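Long-range contacts in type III restriction-modification enzyme EcoP15I Mod subunit (PDB 4ZCF), which methylates one adenine of the DNA site 5'-CAGCAG-3' using S-adenosyl-L-methionine, and joins the Res subunit to restrict DNA: residues Asp101-Leu106 against Tyr179-Ile184; Lys118-Asp123 against Ile436-Phe441. All coordinates share one frame; numbering follows the deposited sequence.

Contact 1: residues Asp101-Leu106 against Tyr179-Ile184; sequences DNLEVL and YPRLYI
On one face of the Rossmann-like methyltransferase sheet, the start of helix 102-113 packs beside helix 171-188, and R181 of the second helix reaches across to D101, N102 and L103 of the first. The two short helical segments run nearly parallel, 23° apart, with axes 9.5 Å from each other at their closest. R181 has CG beside its backbone N (chi1 -72°) and a chain extended from there to NE, which carries the guanidinium over the first turn of the other helix. There R181 NE donates to N102 OD1 at 2.8 Å, the oxygen coming in at the guanidinium edge but tilted 29° out of its plane. R181 NH2 makes a weaker, bent bond, part of a salt bridge, to D101 OD1 at 3.2 Å. One guanidinium face lies over L103 CB. D101 is also the N-cap of its helix, its OD2 taking a weak bond from E104 N, and R181 NH1 has a weak bond to F177 O. With an alanine here instead of R181, the D101 carboxylate is likely to lose its cationic partner, N102 OD1 this donor and L103 CB the flat group over it. Beyond this polar end the side chains that meet are apolar, though L103 CD1 also rests on P180 O. L103 puts CD2 3.7 Å from P180 CB, crossing the proline ring at about a right angle, while its CD1 meets I184 CG1 at 3.8 Å. One turn on, L106 CB touches I184 CG2 at 3.6 Å. Such near-parallel helices, side by side over a largely parallel sheet, are characteristic of the three-layer Rossmann-like fold of DNA methyltransferases.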
# COMPACT_ATOMS: atom_id res chain seq x y z
N ASP A 101 -23.84 10.02 -1.78
CA ASP A 101 -22.61 10.22 -1.03
C ASP A 101 -21.76 8.99 -1.29
O ASP A 101 -22.26 7.88 -1.15
CB ASP A 101 -22.93 10.34 0.47
CG ASP A 101 -21.74 10.50 1.39
OD1 ASP A 101 -20.85 11.33 1.09
OD2 ASP A 101 -21.74 9.85 2.46
N ASN A 102 -20.51 9.20 -1.75
CA ASN A 102 -19.57 8.13 -2.09
C ASN A 102 -19.26 7.21 -0.91
O ASN A 102 -19.16 5.99 -1.12
CB ASN A 102 -18.30 8.69 -2.75
CG ASN A 102 -17.65 9.85 -2.01
OD1 ASN A 102 -17.65 9.94 -0.78
ND2 ASN A 102 -17.07 10.75 -2.76
N LEU A 103 -19.13 7.76 0.33
CA LEU A 103 -18.87 6.97 1.54
C LEU A 103 -20.00 6.00 1.82
O LEU A 103 -19.75 4.82 2.09
CB LEU A 103 -18.62 7.87 2.77
CG LEU A 103 -18.21 7.16 4.08
CD1 LEU A 103 -17.06 6.19 3.87
CD2 LEU A 103 -17.90 8.16 5.18
N GLU A 104 -21.25 6.50 1.71
CA GLU A 104 -22.47 5.72 1.89
C GLU A 104 -22.59 4.65 0.78
O GLU A 104 -22.84 3.47 1.07
CB GLU A 104 -23.69 6.66 1.91
CG GLU A 104 -24.98 5.99 2.35
CD GLU A 104 -25.14 5.61 3.81
OE1 GLU A 104 -24.28 5.99 4.64
OE2 GLU A 104 -26.16 4.96 4.13
N VAL A 105 -22.31 5.07 -0.48
CA VAL A 105 -22.31 4.17 -1.64
C VAL A 105 -21.27 3.04 -1.53
O VAL A 105 -21.60 1.90 -1.82
CB VAL A 105 -22.26 4.91 -2.99
CG1 VAL A 105 -22.08 3.95 -4.14
CG2 VAL A 105 -23.50 5.78 -3.20
N LEU A 106 -20.05 3.34 -1.06
CA LEU A 106 -18.98 2.34 -0.87
C LEU A 106 -19.34 1.35 0.23
O LEU A 106 -19.09 0.16 0.05
CB LEU A 106 -17.63 3.02 -0.54
CG LEU A 106 -16.92 3.79 -1.64
CD1 LEU A 106 -15.80 4.61 -1.07
CD2 LEU A 106 -16.42 2.87 -2.72
N TYR A 179 -10.07 10.14 4.86
CA TYR A 179 -9.85 8.93 5.66
C TYR A 179 -10.94 7.84 5.54
O TYR A 179 -10.58 6.70 5.18
CB TYR A 179 -9.55 9.25 7.16
CG TYR A 179 -9.25 8.01 7.99
CD1 TYR A 179 -10.27 7.18 8.44
CD2 TYR A 179 -7.93 7.63 8.26
CE1 TYR A 179 -10.00 5.99 9.11
CE2 TYR A 179 -7.65 6.46 8.96
CZ TYR A 179 -8.69 5.64 9.38
OH TYR A 179 -8.46 4.46 10.06
N PRO A 180 -12.25 8.08 5.87
CA PRO A 180 -13.21 6.98 5.83
C PRO A 180 -13.47 6.44 4.43
O PRO A 180 -13.79 5.26 4.27
CB PRO A 180 -14.45 7.58 6.47
CG PRO A 180 -14.35 9.04 6.19
CD PRO A 180 -12.90 9.33 6.34
N ARG A 181 -13.32 7.30 3.42
CA ARG A 181 -13.48 6.96 2.01
C ARG A 181 -12.37 5.99 1.52
O ARG A 181 -12.68 4.91 1.00
CB ARG A 181 -13.57 8.25 1.18
CG ARG A 181 -14.91 8.95 1.42
CD ARG A 181 -14.87 10.43 1.19
NE ARG A 181 -16.20 11.02 1.30
CZ ARG A 181 -16.78 11.38 2.45
NH1 ARG A 181 -16.13 11.23 3.61
NH2 ARG A 181 -18.02 11.86 2.45
N LEU A 182 -11.10 6.32 1.84
CA LEU A 182 -9.92 5.50 1.55
C LEU A 182 -9.94 4.23 2.36
O LEU A 182 -9.52 3.18 1.87
CB LEU A 182 -8.65 6.29 1.88
CG LEU A 182 -8.30 7.52 1.01
CD1 LEU A 182 -6.95 8.03 1.39
CD2 LEU A 182 -8.32 7.19 -0.51
N TYR A 183 -10.45 4.31 3.62
CA TYR A 183 -10.57 3.17 4.51
C TYR A 183 -11.52 2.12 3.93
O TYR A 183 -11.14 0.96 3.83
CB TYR A 183 -10.98 3.61 5.93
CG TYR A 183 -11.00 2.47 6.93
CD1 TYR A 183 -9.85 2.10 7.62
CD2 TYR A 183 -12.15 1.71 7.14
CE1 TYR A 183 -9.85 1.03 8.52
CE2 TYR A 183 -12.16 0.63 8.01
CZ TYR A 183 -11.02 0.31 8.73
OH TYR A 183 -11.03 -0.75 9.60
N ILE A 184 -12.74 2.53 3.54
CA ILE A 184 -13.74 1.62 2.93
C ILE A 184 -13.30 1.12 1.57
O ILE A 184 -13.51 -0.04 1.28
CB ILE A 184 -15.21 2.19 2.89
CG1 ILE A 184 -15.72 2.63 4.31
CG2 ILE A 184 -16.20 1.20 2.21
CD1 ILE A 184 -15.91 1.46 5.37

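Contact 2: residues Lys118-Asp123 against Ile436-Phe441; sequences KMIYID and IVLDFF
M119 and V437, I120 and L438 face each other in register as parallel strand neighbours, held by a ladder of backbone bonds. I436 O takes two donors, K118 N and M119 N, the latter at 3.2 Å; L438 N gives to M119 O at 2.9 Å, and Y121 N to L438 O at 3.1 Å. The dense side of the pairing is the face that carries I120 and L438. With CG between backbone N and carbonyl carbon (chi1 55°), F440 turns its ring toward I120 and I122 on the neighbouring strand. I122 CG2 sits over that ring in a CH-pi contact, 3.7 Å from the centroid of F440 and only 9° off the ring normal. The same methyl meets the F441 ring at its edge, and I120 CG2 lies 3.8 Å from F440 CE2. Helix 171-188 covers this face, with A185 against I120 and F440. These are the two central strands of the methyltransferase fold: 118-123 leads into the DPPY motif, predicted to bind S-adenosylmethionine, and 436-441 into the glycine-rich motif I. The opposite face is slacker at M119 and V437, where M119 CB and V437 CG2 come no closer than 4.4 Å. Further along, the Y121 ring and D439 carboxylate stand close, side by side, with their planes nearly perpendicular. Past the bond from Y121 N the backbone ladder stops, and polar atoms gather at the strand ends. D439 OD1 accepts from F441 N at 3.1 Å, an Asx turn, and OD2 also bonds T447. A water accepts from D123 N at 2.9 Å and lies close to D439 OD2 and F441 O, joining the partly exposed ends of the two segments, where D123 forms a salt bridge with K418.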
# COMPACT_ATOMS: atom_id res chain seq x y z
N LYS A 118 -10.05 -4.22 -9.35
CA LYS A 118 -8.64 -4.35 -9.77
C LYS A 118 -7.92 -3.01 -9.67
O LYS A 118 -6.72 -2.97 -9.43
CB LYS A 118 -8.52 -4.87 -11.21
CG LYS A 118 -7.25 -5.70 -11.47
CD LYS A 118 -7.17 -6.13 -12.93
CE LYS A 118 -6.04 -7.10 -13.26
NZ LYS A 118 -4.70 -6.65 -12.79
N MET A 119 -8.66 -1.90 -9.92
CA MET A 119 -8.06 -0.57 -9.89
C MET A 119 -9.04 0.46 -9.43
O MET A 119 -10.20 0.44 -9.81
CB MET A 119 -7.55 -0.19 -11.30
CG MET A 119 -6.62 1.00 -11.32
SD MET A 119 -6.44 1.70 -12.99
CE MET A 119 -6.35 3.38 -12.63
N ILE A 120 -8.53 1.42 -8.66
CA ILE A 120 -9.24 2.60 -8.22
C ILE A 120 -8.47 3.79 -8.70
O ILE A 120 -7.27 3.89 -8.45
CB ILE A 120 -9.44 2.65 -6.67
CG1 ILE A 120 -10.28 1.43 -6.16
CG2 ILE A 120 -10.03 4.02 -6.22
CD1 ILE A 120 -10.50 1.38 -4.62
N TYR A 121 -9.14 4.70 -9.43
CA TYR A 121 -8.58 5.99 -9.81
C TYR A 121 -9.50 7.02 -9.20
O TYR A 121 -10.69 6.95 -9.41
CB TYR A 121 -8.46 6.22 -11.33
CG TYR A 121 -8.01 7.65 -11.60
CD1 TYR A 121 -6.73 8.07 -11.25
CD2 TYR A 121 -8.92 8.62 -12.01
CE1 TYR A 121 -6.34 9.40 -11.38
CE2 TYR A 121 -8.56 9.96 -12.09
CZ TYR A 121 -7.25 10.34 -11.81
OH TYR A 121 -6.88 11.65 -11.91
N ILE A 122 -8.96 7.98 -8.48
CA ILE A 122 -9.77 9.07 -7.91
C ILE A 122 -9.12 10.43 -8.08
O ILE A 122 -7.90 10.54 -7.98
CB ILE A 122 -10.31 8.86 -6.44
CG1 ILE A 122 -9.24 8.40 -5.45
CG2 ILE A 122 -11.57 8.01 -6.41
CD1 ILE A 122 -9.53 8.88 -3.98
N ASP A 123 -9.93 11.46 -8.36
CA ASP A 123 -9.46 12.84 -8.44
C ASP A 123 -10.20 13.59 -7.31
O ASP A 123 -11.30 14.11 -7.52
CB ASP A 123 -9.69 13.43 -9.83
CG ASP A 123 -9.37 14.90 -10.01
OD1 ASP A 123 -8.47 15.40 -9.31
OD2 ASP A 123 -9.96 15.53 -10.93
N ILE A 436 -12.39 -4.51 -12.94
CA ILE A 436 -13.30 -3.47 -12.46
C ILE A 436 -12.47 -2.23 -12.18
O ILE A 436 -11.45 -2.32 -11.50
CB ILE A 436 -14.09 -3.99 -11.21
CG1 ILE A 436 -15.15 -5.06 -11.60
CG2 ILE A 436 -14.68 -2.86 -10.36
CD1 ILE A 436 -15.77 -5.88 -10.42
N VAL A 437 -12.88 -1.07 -12.76
CA VAL A 437 -12.22 0.22 -12.54
C VAL A 437 -13.19 1.09 -11.76
O VAL A 437 -14.30 1.31 -12.24
CB VAL A 437 -11.69 0.90 -13.83
CG1 VAL A 437 -11.18 2.31 -13.55
CG2 VAL A 437 -10.58 0.07 -14.47
N LEU A 438 -12.80 1.54 -10.55
CA LEU A 438 -13.68 2.34 -9.71
C LEU A 438 -13.26 3.79 -9.50
O LEU A 438 -12.13 4.05 -9.10
CB LEU A 438 -13.98 1.60 -8.37
CG LEU A 438 -14.75 2.38 -7.29
CD1 LEU A 438 -16.24 2.38 -7.54
CD2 LEU A 438 -14.45 1.87 -5.91
N ASP A 439 -14.18 4.74 -9.74
CA ASP A 439 -13.94 6.16 -9.48
C ASP A 439 -15.07 6.65 -8.60
O ASP A 439 -16.19 6.67 -9.05
CB ASP A 439 -13.85 7.01 -10.78
CG ASP A 439 -13.25 8.40 -10.62
OD1 ASP A 439 -13.43 9.02 -9.53
OD2 ASP A 439 -12.58 8.86 -11.54
N PHE A 440 -14.79 6.97 -7.34
CA PHE A 440 -15.85 7.43 -6.43
C PHE A 440 -15.96 8.95 -6.27
O PHE A 440 -16.74 9.42 -5.46
CB PHE A 440 -15.88 6.62 -5.11
CG PHE A 440 -14.58 6.57 -4.32
CD1 PHE A 440 -14.30 7.53 -3.35
CD2 PHE A 440 -13.68 5.53 -4.51
CE1 PHE A 440 -13.11 7.47 -2.61
CE2 PHE A 440 -12.50 5.47 -3.77
CZ PHE A 440 -12.21 6.44 -2.83
N PHE A 441 -15.22 9.71 -7.11
CA PHE A 441 -15.25 11.17 -7.26
C PHE A 441 -15.37 11.37 -8.77
O PHE A 441 -14.50 12.02 -9.36
CB PHE A 441 -13.95 11.86 -6.74
CG PHE A 441 -13.82 11.95 -5.24
CD1 PHE A 441 -14.51 12.92 -4.52
CD2 PHE A 441 -13.02 11.05 -4.54
CE1 PHE A 441 -14.39 13.00 -3.13
CE2 PHE A 441 -12.91 11.12 -3.15
CZ PHE A 441 -13.59 12.10 -2.45
O HOH W 1 -12.02 11.27 -10.31

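How the contacts relate
The centres of contacts 1 and 2 lie 12 Å apart, in adjacent layers of the fold: helices 102-113 and 171-188 of contact 1 rest on the central strands 117-122 and 434-439 of contact 2. Their segments alternate along the chain, 101-106, 118-123, 179-184, then 436-441, so the DPPY strand comes well before the strand of the glycine-rich motif, the order expected of a beta-class enzyme. The layers touch directly: N102 ND2 probably hydrogen-bonds F440 O at 3.0 Å, R181 CB packs on F440 CE1, and L106 CD2 meets L438 CD2. The helix pair thus packs on the end of strand 434-439, next to the strand that runs into the predicted S-adenosylmethionine-binding residues.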